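Local coordinates for protein putative prolyl-tRNA synthetase (Leishmania major, PDB 5XIL) that probably joins L-proline to its cognate tRNA at the expense of ATP, as a class II aminoacyl-tRNA synthetase whose C-terminal domain carries a zinc ion, at residues A[434-438]-A[491-495]. Numbering follows the deposited sequence.
Sequences LAPWC and HECIC. With ZN (zinc ion), chain B.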
loop_
_atom_site.group_PDB
_atom_site.type_symbol
_atom_site.label_atom_id
_atom_site.label_comp_id
_atom_site.label_asym_id
_atom_site.label_seq_id
_atom_site.Cartn_x
_atom_site.Cartn_y
_atom_site.Cartn_z
ATOM N N LEU A 434 -0.513 -19.462 33.306
ATOM C CA LEU A 434 -1.705 -20.231 32.932
ATOM C C LEU A 434 -2.272 -20.846 34.174
ATOM O O LEU A 434 -1.574 -21.559 34.895
ATOM C CB LEU A 434 -1.303 -21.355 31.966
ATOM C CG LEU A 434 -1.281 -21.069 30.518
ATOM C CD1 LEU A 434 -0.726 -22.322 29.838
ATOM C CD2 LEU A 434 -2.692 -20.749 30.002
ATOM N N ALA A 435 -3.513 -20.516 34.486
ATOM C CA ALA A 435 -4.127 -20.940 35.726
ATOM C C ALA A 435 -5.559 -21.439 35.456
ATOM O O ALA A 435 -6.197 -21.015 34.465
ATOM C CB ALA A 435 -4.182 -19.757 36.695
ATOM N N PRO A 436 -6.073 -22.320 36.343
ATOM C CA PRO A 436 -7.434 -22.868 36.215
ATOM C C PRO A 436 -8.397 -21.800 36.589
ATOM O O PRO A 436 -8.151 -21.054 37.547
ATOM C CB PRO A 436 -7.501 -23.976 37.266
ATOM C CG PRO A 436 -6.067 -24.281 37.604
ATOM C CD PRO A 436 -5.290 -23.014 37.390
ATOM N N TRP A 437 -9.496 -21.697 35.849
ATOM C CA TRP A 437 -10.499 -20.624 36.089
ATOM C C TRP A 437 -11.904 -21.227 35.913
ATOM O O TRP A 437 -12.090 -22.093 35.063
ATOM C CB TRP A 437 -10.288 -19.533 35.059
ATOM C CG TRP A 437 -11.198 -18.353 35.150
ATOM C CD1 TRP A 437 -11.640 -17.710 36.285
ATOM C CD2 TRP A 437 -11.806 -17.676 34.064
ATOM N NE1 TRP A 437 -12.458 -16.645 35.953
ATOM C CE2 TRP A 437 -12.580 -16.607 34.598
ATOM C CE3 TRP A 437 -11.813 -17.880 32.703
ATOM C CZ2 TRP A 437 -13.279 -15.729 33.803
ATOM C CZ3 TRP A 437 -12.483 -17.002 31.933
ATOM C CH2 TRP A 437 -13.227 -15.943 32.469
ATOM N N CYS A 438 -12.874 -20.866 36.771
ATOM C CA CYS A 438 -14.233 -21.446 36.610
ATOM C C CYS A 438 -15.014 -20.743 35.512
ATOM O O CYS A 438 -16.037 -21.252 35.024
ATOM C CB CYS A 438 -15.038 -21.368 37.941
ATOM S SG CYS A 438 -15.339 -19.694 38.485
ATOM N N HIS A 491 -8.876 -29.133 39.118
ATOM C CA HIS A 491 -8.364 -28.108 39.964
ATOM C C HIS A 491 -9.471 -27.209 40.382
ATOM O O HIS A 491 -10.422 -27.044 39.655
ATOM C CB HIS A 491 -7.346 -27.242 39.162
ATOM C CG HIS A 491 -6.091 -27.965 38.870
ATOM N ND1 HIS A 491 -5.145 -28.190 39.836
ATOM C CD2 HIS A 491 -5.653 -28.586 37.752
ATOM C CE1 HIS A 491 -4.168 -28.921 39.325
ATOM N NE2 HIS A 491 -4.433 -29.148 38.053
ATOM N N GLU A 492 -9.273 -26.515 41.481
ATOM C CA GLU A 492 -10.118 -25.420 41.846
ATOM C C GLU A 492 -9.799 -24.176 41.070
ATOM O O GLU A 492 -8.656 -23.966 40.654
ATOM C CB GLU A 492 -9.970 -25.080 43.320
ATOM C CG GLU A 492 -10.343 -26.257 44.198
ATOM C CD GLU A 492 -9.277 -27.387 44.139
ATOM O OE1 GLU A 492 -8.031 -27.108 44.044
ATOM O OE2 GLU A 492 -9.682 -28.569 44.128
ATOM N N CYS A 493 -10.803 -23.330 40.869
ATOM C CA CYS A 493 -10.513 -21.993 40.330
ATOM C C CYS A 493 -9.384 -21.281 41.117
ATOM O O CYS A 493 -9.279 -21.401 42.322
ATOM C CB CYS A 493 -11.816 -21.221 40.290
ATOM S SG CYS A 493 -11.705 -19.545 39.767
ATOM N N ILE A 494 -8.520 -20.519 40.419
ATOM C CA ILE A 494 -7.273 -20.011 41.027
ATOM C C ILE A 494 -7.413 -18.978 42.115
ATOM O O ILE A 494 -6.485 -18.839 42.942
ATOM C CB ILE A 494 -6.298 -19.463 39.917
ATOM C CG1 ILE A 494 -4.855 -19.191 40.451
ATOM C CG2 ILE A 494 -6.927 -18.195 39.311
ATOM C CD1 ILE A 494 -4.229 -20.394 41.152
ATOM N N CYS A 495 -8.500 -18.202 42.128
ATOM C CA CYS A 495 -8.580 -17.075 43.014
ATOM C C CYS A 495 -8.537 -17.509 44.477
ATOM O O CYS A 495 -8.898 -18.622 44.842
ATOM C CB CYS A 495 -9.758 -16.097 42.782
ATOM S SG CYS A 495 -11.329 -16.856 42.472
HETATM ZN ZN ZN B . -13.972 -19.006 40.219
#
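Cys493 and Cys438 reach one zinc ion through different first torsions: in Cys493 SG is anti to the backbone N (chi1 176°), whereas in Cys438 SG lies between N and the carbonyl carbon (chi1 63°). Metal bonds of 2.3 Å from Cys438 SG and 2.4 Å from Cys493 SG hold the two sulfurs 3.9 Å apart, and Cys443, from helix 441-455, is a third ligand. Cys493 SG has further neighbours: it accepts a long hydrogen bond from Cys438 N (3.5 Å, N-H...S 154°) and sits at the edge of the Trp437 indole, close to its plane, with CD1 the nearest ring atom. That indole is tethered by NE1 to the carbonyl of Ala440. One residue further along the loop, Ile494 N donates to Pro436 O at 2.9 Å, tilted out of the carbonyl plane. Apolar contacts flank this bond: Ile494 CG1 lies 3.9 Å from Ala435 CB, while Pro436 CG comes to 3.6 Å from His491 CB; Pro436 CB also meets the Glu492 carbonyl. Glu492 points away from 434-438, and its OE1 binds a magnesium ion; Cys495 forms a disulfide with Cys498. The two metal bonds and the Ile494-Pro436 bond thus join strand end and loop in this C-terminal domain. An N-H directed at a metal-bound cysteine sulfur, as in many zinc-cysteine sites, would be expected to offset part of the thiolate charge.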